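Long-range contacts in Endonuclease/exonuclease/phosphatase (Leptotrichia buccalis C-1013-b, PDB 3TEB), which probably acts as a metal-dependent nuclease or related phosphoester hydrolase of the endonuclease/exonuclease/phosphatase family: residues A[10-15]-A[40-45]; A[93-98]-A[139-144]. All coordinates share one frame; numbering follows the deposited sequence.

Overall arrangement
Contacts 1 and 2 illustrate how a two-sheet fold of the DNase I type brings a metal site to the edge of its core. Contact 1 joins the end of strand 4-10 and the loop after it to strand 37-46 and carries E42, a magnesium ligand; contact 2 joins that sheet to the opposing one. Their centres are 10 Å apart, and strands 37-46 and 91-99 link them: A96 N lies 2.8 Å from M40 O and G94 N 2.9 Å from V43 O, both probable hydrogen bonds. Between nearest atoms, the H143 side chain is about 4 Å from that of E42 and 6 Å from magnesium, so contact 2 ends beside the metal site that contact 1 helps form.

Contact 1: A[10-15]-A[40-45]; sequences NVHAWL and MQEVNQ. With MG (magnesium ion), chain C.
N10 turns its CG anti to the backbone N (chi1 178°), while E42 sends CG anti to its carbonyl carbon and stays extended beyond it; the amide of the one thereby meets the carboxylate of the other. N10 ND2 donates to E42 OE2 over 2.9 Å, nearly in its own amide plane and onto the anti lone pair, with the two planes 83° apart. OE2 also binds the magnesium ion at 1.8 Å, so N10 is a second-shell residue that probably steadies the ligand. The other half of the amide faces its own chain: OD1 accepts from H12 N at 3.2 Å and closes an Asx turn. A leucine in place of N10 would probably leave OE2 without this amide donor and H12 N without its acceptor, with the carboxylate's rotation set by the metal alone among the contacts described.

Backbone bonds extend the pairing past the end of the parallel bridge between N10 and Q41: V11 N reaches Q41 O at 3.0 Å, and A13 N reaches E42 O at 3.0 Å. Beyond them N44 ND2 donates to A13 O, within the type II turn from H12 to L15, though the pair is modelled unusually close and its exact length is doubtful. The H12 ring brings its CD2 edge 3.7 Å from E42 OE1, while its ND1 is held by E16.

Strand 4-10 thus runs into its loop alongside strand 37-46, whose G1 bulge at E42 and V43 faces G94 of strand 91-99. Y61, at the start of helix 61-69, covers V11 and A13, and L26 of helix 19-33 also packs on V11.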
ATOM      1  N   ASN A  10      -5.727  -0.027  -0.823  1.00 24.88           N
ATOM      2  CA  ASN A  10      -6.274  -0.705   0.348  1.00 24.53           C
ATOM      3  C   ASN A  10      -7.387  -1.597  -0.156  1.00 24.43           C
ATOM      4  O   ASN A  10      -8.391  -1.098  -0.656  1.00 24.79           O
ATOM      5  CB  ASN A  10      -6.828   0.327   1.323  1.00 24.76           C
ATOM      6  CG  ASN A  10      -7.452  -0.299   2.552  1.00 25.14           C
ATOM      7  OD1 ASN A  10      -8.211  -1.273   2.460  1.00 26.87           O
ATOM      8  ND2 ASN A  10      -7.150   0.277   3.723  1.00 25.82           N
ATOM      9  N   VAL A  11      -7.223  -2.909  -0.066  1.00 24.15           N
ATOM     10  CA  VAL A  11      -8.113  -3.779  -0.846  1.00 24.00           C
ATOM     11  C   VAL A  11      -9.339  -4.280  -0.098  1.00 24.04           C
ATOM     12  O   VAL A  11     -10.190  -4.966  -0.679  1.00 24.21           O
ATOM     13  CB  VAL A  11      -7.362  -4.955  -1.505  1.00 23.99           C
ATOM     14  CG1 VAL A  11      -6.610  -4.460  -2.731  1.00 23.98           C
ATOM     15  CG2 VAL A  11      -6.445  -5.659  -0.503  1.00 23.73           C
ATOM     16  N   HIS A  12      -9.420  -3.920   1.181  1.00 24.12           N
ATOM     17  CA  HIS A  12     -10.500  -4.339   2.056  1.00 24.61           C
ATOM     18  C   HIS A  12     -10.789  -5.830   1.828  1.00 24.37           C
ATOM     19  O   HIS A  12     -11.933  -6.229   1.627  1.00 24.82           O
ATOM     20  CB  HIS A  12     -11.731  -3.463   1.790  1.00 25.04           C
ATOM     21  CG  HIS A  12     -12.700  -3.394   2.934  1.00 27.06           C
ATOM     22  ND1 HIS A  12     -14.067  -3.379   2.747  1.00 28.39           N
ATOM     23  CD2 HIS A  12     -12.504  -3.324   4.274  1.00 28.48           C
ATOM     24  CE1 HIS A  12     -14.671  -3.304   3.922  1.00 29.01           C
ATOM     25  NE2 HIS A  12     -13.746  -3.274   4.865  1.00 29.16           N
ATOM     26  N   ALA A  13      -9.739  -6.645   1.847  1.00 24.14           N
ATOM     27  CA  ALA A  13      -9.812  -8.049   1.432  1.00 24.27           C
ATOM     28  C   ALA A  13     -10.882  -8.918   2.113  1.00 24.45           C
ATOM     29  O   ALA A  13     -10.872  -9.066   3.340  1.00 24.41           O
ATOM     30  CB  ALA A  13      -8.456  -8.690   1.606  1.00 24.35           C
ATOM     31  N   TRP A  14     -11.763  -9.519   1.302  1.00 24.82           N
ATOM     32  CA  TRP A  14     -12.803 -10.473   1.745  1.00 25.46           C
ATOM     33  C   TRP A  14     -13.857  -9.847   2.649  1.00 26.13           C
ATOM     34  O   TRP A  14     -14.498 -10.539   3.464  1.00 26.28           O
ATOM     35  CB  TRP A  14     -12.226 -11.712   2.444  1.00 25.25           C
ATOM     36  CG  TRP A  14     -11.193 -12.458   1.693  1.00 25.44           C
ATOM     37  CD1 TRP A  14      -9.934 -12.706   2.111  1.00 25.69           C
ATOM     38  CD2 TRP A  14     -11.313 -13.070   0.395  1.00 26.04           C
ATOM     39  NE1 TRP A  14      -9.252 -13.428   1.167  1.00 26.21           N
ATOM     40  CE2 TRP A  14     -10.075 -13.665   0.101  1.00 25.93           C
ATOM     41  CE3 TRP A  14     -12.343 -13.166  -0.549  1.00 26.56           C
ATOM     42  CZ2 TRP A  14      -9.833 -14.350  -1.090  1.00 26.03           C
ATOM     43  CZ3 TRP A  14     -12.098 -13.855  -1.735  1.00 26.47           C
ATOM     44  CH2 TRP A  14     -10.855 -14.438  -1.990  1.00 26.20           C
ATOM     45  N   LEU A  15     -14.028  -8.540   2.503  1.00 26.89           N
ATOM     46  CA  LEU A  15     -14.989  -7.779   3.278  1.00 27.92           C
ATOM     47  C   LEU A  15     -15.781  -6.918   2.310  1.00 29.08           C
ATOM     48  O   LEU A  15     -16.496  -5.980   2.716  1.00 29.21           O
ATOM     49  CB  LEU A  15     -14.278  -6.900   4.297  1.00 27.61           C
ATOM     50  CG  LEU A  15     -13.334  -7.549   5.302  1.00 27.64           C
ATOM     51  CD1 LEU A  15     -12.659  -6.449   6.097  1.00 28.66           C
ATOM     52  CD2 LEU A  15     -14.063  -8.508   6.228  1.00 27.81           C
HETATM   53  N   MSE A  40      -0.236  -3.097  -1.215  1.00 26.41           N
HETATM   54  CA  MSE A  40      -1.593  -3.415  -0.774  1.00 25.69           C
HETATM   55  C   MSE A  40      -1.712  -3.441   0.738  1.00 25.24           C
HETATM   56  O   MSE A  40      -0.810  -3.946   1.437  1.00 25.27           O
HETATM   57  CB  MSE A  40      -2.016  -4.756  -1.333  1.00 25.60           C
HETATM   58  CG  MSE A  40      -2.338  -4.705  -2.793  1.00 26.45           C
HETATM   59 SE   MSE A  40      -2.818  -6.472  -3.433  0.75 29.40          SE
HETATM   60  CE  MSE A  40      -1.070  -7.313  -3.219  1.00 27.44           C
ATOM     61  N   GLN A  41      -2.821  -2.891   1.232  1.00 24.67           N
ATOM     62  CA  GLN A  41      -3.142  -2.915   2.651  1.00 24.22           C
ATOM     63  C   GLN A  41      -4.475  -3.617   2.886  1.00 23.90           C
ATOM     64  O   GLN A  41      -5.264  -3.830   1.951  1.00 23.80           O
ATOM     65  CB  GLN A  41      -3.180  -1.503   3.229  1.00 24.39           C
ATOM     66  CG  GLN A  41      -1.947  -0.665   2.943  1.00 25.62           C
ATOM     67  CD  GLN A  41      -1.939  -0.104   1.529  1.00 27.98           C
ATOM     68  OE1 GLN A  41      -2.978   0.333   1.018  1.00 30.60           O
ATOM     69  NE2 GLN A  41      -0.772  -0.121   0.884  1.00 28.06           N
ATOM     70  N   GLU A  42      -4.736  -3.946   4.149  1.00 23.84           N
ATOM     71  CA  GLU A  42      -5.927  -4.709   4.542  1.00 23.99           C
ATOM     72  C   GLU A  42      -6.006  -5.977   3.664  1.00 23.78           C
ATOM     73  O   GLU A  42      -7.017  -6.258   3.044  1.00 23.99           O
ATOM     74  CB  GLU A  42      -7.237  -3.857   4.523  1.00 24.17           C
ATOM     75  CG  GLU A  42      -7.295  -2.654   5.517  1.00 26.79           C
ATOM     76  CD  GLU A  42      -8.734  -2.132   5.823  1.00 31.63           C
ATOM     77  OE1 GLU A  42      -9.555  -2.877   6.416  1.00 34.87           O
ATOM     78  OE2 GLU A  42      -9.057  -0.959   5.510  1.00 33.11           O
ATOM     79  N   VAL A  43      -4.906  -6.712   3.595  1.00 23.64           N
ATOM     80  CA  VAL A  43      -4.862  -7.979   2.876  1.00 23.68           C
ATOM     81  C   VAL A  43      -5.105  -9.065   3.903  1.00 23.80           C
ATOM     82  O   VAL A  43      -4.337  -9.188   4.853  1.00 24.28           O
ATOM     83  CB  VAL A  43      -3.491  -8.202   2.200  1.00 23.66           C
ATOM     84  CG1 VAL A  43      -3.387  -9.601   1.655  1.00 23.81           C
ATOM     85  CG2 VAL A  43      -3.281  -7.200   1.086  1.00 23.51           C
ATOM     86  N   ASN A  44      -6.167  -9.847   3.722  1.00 23.71           N
ATOM     87  CA  ASN A  44      -6.606 -10.795   4.755  1.00 23.55           C
ATOM     88  C   ASN A  44      -6.496 -12.250   4.344  1.00 23.69           C
ATOM     89  O   ASN A  44      -6.555 -12.590   3.158  1.00 23.74           O
ATOM     90  CB  ASN A  44      -8.057 -10.516   5.188  1.00 23.61           C
ATOM     91  CG  ASN A  44      -8.273  -9.093   5.697  1.00 23.70           C
ATOM     92  OD1 ASN A  44      -7.543  -8.611   6.558  1.00 25.56           O
ATOM     93  ND2 ASN A  44      -9.295  -8.423   5.174  1.00 23.89           N
ATOM     94  N   GLN A  45      -6.337 -13.100   5.349  1.00 23.01           N
ATOM     95  CA  GLN A  45      -6.465 -14.545   5.186  1.00 22.17           C
ATOM     96  C   GLN A  45      -7.139 -15.149   6.419  1.00 22.73           C
ATOM     97  O   GLN A  45      -7.082 -14.590   7.520  1.00 23.47           O
ATOM     98  CB  GLN A  45      -5.100 -15.184   4.966  1.00 21.71           C
ATOM     99  CG  GLN A  45      -4.189 -15.184   6.200  1.00 22.26           C
ATOM    100  CD  GLN A  45      -2.795 -15.720   5.918  1.00 22.51           C
ATOM    101  OE1 GLN A  45      -2.420 -15.956   4.763  1.00 23.44           O
ATOM    102  NE2 GLN A  45      -2.023 -15.920   6.976  1.00 22.98           N
TER
HETATM  103 MG    MG C 301     -10.740  -0.403   5.735  1.00 32.96          MG

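Contact 2: A[93-98]-A[139-144]; sequences EGVAVI and FYSCHM
V95 and S141 have the nearest CA atoms, 6.5 Å apart, where strands 93-98 and 139-143 face each other from opposite sheets. The strand axes come within 6.9 Å and run in nearly opposite senses, at 154°, close enough for S141 and the valines V95 and V97 to meet.

S141 fills the middle. Its OG, anti to the backbone N (chi1 -172°), comes 3.2 Å from A96 O, though M40 O, a weak partner, is also within reach of the same proton and the choice is unsettled. V97 CG2 rests on S141 CB at 3.8 Å, and further along the pair V95 reaches H143, CG1 of the valine lying 4.2 Å from CB of the histidine. At the E93/H143 end of the pair a water bridges the sheets, donating to G94 O and lying 2.9 Å from H143 ND1. E93 OE1 meets the edge of the same ring near its plane, 3.8 Å from H143 CE1, the carboxylate and ring being 29° apart.

This is the core of a beta sandwich. Strand 91-99 lies between strands 78-84 and 37-46 in one sheet, and strand 135-143 between 124-132 and 170-174 in the other, with V126 of strand 124-132 also packing on V95.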
ATOM      1  N   GLU A  93      -4.918  -9.834   9.435  1.00 26.98           N
ATOM      2  CA  GLU A  93      -4.813  -8.630   8.621  1.00 27.40           C
ATOM      3  C   GLU A  93      -3.345  -8.307   8.393  1.00 26.33           C
ATOM      4  O   GLU A  93      -2.551  -8.339   9.331  1.00 26.49           O
ATOM      5  CB  GLU A  93      -5.526  -7.455   9.299  1.00 28.25           C
ATOM      6  CG  GLU A  93      -5.803  -6.294   8.354  1.00 32.64           C
ATOM      7  CD  GLU A  93      -6.737  -5.222   8.942  1.00 39.28           C
ATOM      8  OE1 GLU A  93      -6.290  -4.038   9.050  1.00 42.23           O
ATOM      9  OE2 GLU A  93      -7.908  -5.554   9.284  1.00 41.56           O
ATOM     10  N   GLY A  94      -2.977  -8.002   7.160  1.00 25.27           N
ATOM     11  CA  GLY A  94      -1.593  -7.704   6.867  1.00 24.45           C
ATOM     12  C   GLY A  94      -1.456  -6.770   5.696  1.00 24.35           C
ATOM     13  O   GLY A  94      -2.435  -6.191   5.239  1.00 24.55           O
ATOM     14  N   VAL A  95      -0.234  -6.612   5.213  1.00 24.01           N
ATOM     15  CA  VAL A  95       0.016  -5.785   4.049  1.00 23.98           C
ATOM     16  C   VAL A  95       0.808  -6.623   3.094  1.00 24.00           C
ATOM     17  O   VAL A  95       1.378  -7.634   3.499  1.00 24.02           O
ATOM     18  CB  VAL A  95       0.809  -4.507   4.395  1.00 24.05           C
ATOM     19  CG1 VAL A  95      -0.072  -3.509   5.133  1.00 24.28           C
ATOM     20  CG2 VAL A  95       2.032  -4.832   5.221  1.00 24.02           C
ATOM     21  N   ALA A  96       0.835  -6.230   1.827  1.00 24.19           N
ATOM     22  CA  ALA A  96       1.628  -6.967   0.860  1.00 24.41           C
ATOM     23  C   ALA A  96       2.246  -6.059  -0.183  1.00 24.95           C
ATOM     24  O   ALA A  96       1.899  -4.879  -0.281  1.00 25.19           O
ATOM     25  CB  ALA A  96       0.813  -8.046   0.213  1.00 24.16           C
ATOM     26  N   VAL A  97       3.193  -6.607  -0.933  1.00 25.64           N
ATOM     27  CA  VAL A  97       3.756  -5.938  -2.090  1.00 26.44           C
ATOM     28  C   VAL A  97       3.834  -6.980  -3.184  1.00 27.11           C
ATOM     29  O   VAL A  97       4.290  -8.094  -2.949  1.00 27.58           O
ATOM     30  CB  VAL A  97       5.192  -5.434  -1.819  1.00 26.41           C
ATOM     31  CG1 VAL A  97       5.772  -4.817  -3.072  1.00 26.73           C
ATOM     32  CG2 VAL A  97       5.232  -4.431  -0.677  1.00 26.05           C
ATOM     33  N   ILE A  98       3.368  -6.640  -4.374  1.00 27.92           N
ATOM     34  CA  ILE A  98       3.599  -7.488  -5.542  1.00 28.86           C
ATOM     35  C   ILE A  98       4.614  -6.791  -6.440  1.00 29.48           C
ATOM     36  O   ILE A  98       4.628  -5.556  -6.522  1.00 29.77           O
ATOM     37  CB  ILE A  98       2.322  -7.701  -6.372  1.00 28.96           C
ATOM     38  CG1 ILE A  98       1.164  -8.237  -5.514  1.00 29.88           C
ATOM     39  CG2 ILE A  98       2.606  -8.608  -7.555  1.00 29.26           C
ATOM     40  CD1 ILE A  98       1.295  -9.681  -5.061  1.00 31.35           C
ATOM     41  N   PHE A 139      10.928   0.042  -1.226  1.00 36.58           N
ATOM     42  CA  PHE A 139       9.480   0.275  -1.294  1.00 34.91           C
ATOM     43  C   PHE A 139       8.824  -0.205  -0.008  1.00 34.09           C
ATOM     44  O   PHE A 139       9.123  -1.293   0.464  1.00 33.97           O
ATOM     45  CB  PHE A 139       8.888  -0.454  -2.492  1.00 33.85           C
ATOM     46  CG  PHE A 139       9.263   0.148  -3.808  1.00 34.05           C
ATOM     47  CD1 PHE A 139       8.537   1.216  -4.338  1.00 34.11           C
ATOM     48  CD2 PHE A 139      10.349  -0.343  -4.528  1.00 34.30           C
ATOM     49  CE1 PHE A 139       8.892   1.796  -5.571  1.00 33.99           C
ATOM     50  CE2 PHE A 139      10.711   0.219  -5.765  1.00 34.71           C
ATOM     51  CZ  PHE A 139       9.975   1.294  -6.285  1.00 34.37           C
ATOM     52  N   TYR A 140       7.957   0.605   0.584  1.00 33.45           N
ATOM     53  CA  TYR A 140       7.354   0.239   1.864  1.00 32.61           C
ATOM     54  C   TYR A 140       5.851   0.304   1.763  1.00 31.52           C
ATOM     55  O   TYR A 140       5.315   1.330   1.357  1.00 31.54           O
ATOM     56  CB  TYR A 140       7.806   1.186   2.975  1.00 33.41           C
ATOM     57  CG  TYR A 140       9.262   1.105   3.348  1.00 34.63           C
ATOM     58  CD1 TYR A 140       9.657   0.492   4.532  1.00 35.37           C
ATOM     59  CD2 TYR A 140      10.245   1.662   2.534  1.00 35.49           C
ATOM     60  CE1 TYR A 140      11.005   0.419   4.896  1.00 36.67           C
ATOM     61  CE2 TYR A 140      11.592   1.600   2.881  1.00 36.93           C
ATOM     62  CZ  TYR A 140      11.970   0.978   4.062  1.00 37.42           C
ATOM     63  OH  TYR A 140      13.307   0.915   4.416  1.00 38.64           O
ATOM     64  N   SER A 141       5.176  -0.783   2.135  1.00 30.28           N
ATOM     65  CA  SER A 141       3.713  -0.829   2.147  1.00 29.53           C
ATOM     66  C   SER A 141       3.209  -0.566   3.558  1.00 29.88           C
ATOM     67  O   SER A 141       3.508  -1.328   4.470  1.00 29.63           O
ATOM     68  CB  SER A 141       3.230  -2.181   1.654  1.00 28.43           C
ATOM     69  OG  SER A 141       1.826  -2.178   1.480  1.00 27.85           O
ATOM     70  N   CYS A 142       2.465   0.522   3.739  1.00 30.56           N
ATOM     71  CA  CYS A 142       2.121   0.983   5.079  1.00 31.41           C
ATOM     72  C   CYS A 142       0.644   1.133   5.265  1.00 31.37           C
ATOM     73  O   CYS A 142      -0.059   1.578   4.355  1.00 31.60           O
ATOM     74  CB  CYS A 142       2.724   2.345   5.358  1.00 32.30           C
ATOM     75  SG  CYS A 142       4.320   2.595   4.621  1.00 34.21           S
ATOM     76  N   HIS A 143       0.184   0.781   6.462  1.00 31.43           N
ATOM     77  CA  HIS A 143      -1.179   1.041   6.878  1.00 31.55           C
ATOM     78  C   HIS A 143      -1.183   1.493   8.332  1.00 32.30           C
ATOM     79  O   HIS A 143      -1.084   0.673   9.249  1.00 31.85           O
ATOM     80  CB  HIS A 143      -2.064  -0.188   6.661  1.00 30.39           C
ATOM     81  CG  HIS A 143      -3.483   0.021   7.079  1.00 30.34           C
ATOM     82  ND1 HIS A 143      -4.233  -0.968   7.665  1.00 29.73           N
ATOM     83  CD2 HIS A 143      -4.275   1.117   7.028  1.00 30.66           C
ATOM     84  CE1 HIS A 143      -5.439  -0.498   7.930  1.00 30.58           C
ATOM     85  NE2 HIS A 143      -5.489   0.766   7.554  1.00 30.48           N
HETATM   86  N   MSE A 144      -1.308   2.806   8.521  1.00 33.68           N
HETATM   87  CA  MSE A 144      -1.114   3.450   9.822  1.00 34.99           C
HETATM   88  C   MSE A 144      -2.405   3.592  10.598  1.00 35.80           C
HETATM   89  O   MSE A 144      -3.489   3.452  10.042  1.00 35.38           O
HETATM   90  CB  MSE A 144      -0.493   4.841   9.651  1.00 35.78           C
HETATM   91  CG  MSE A 144       0.636   4.916   8.634  1.00 37.24           C
HETATM   92 SE   MSE A 144       2.212   3.864   9.119  0.75 40.16          SE
HETATM   93  CE  MSE A 144       2.767   4.896  10.667  1.00 40.41           C
TER
HETATM   94  O   HOH W   1      -3.465  -3.488   6.497  1.00 37.01           O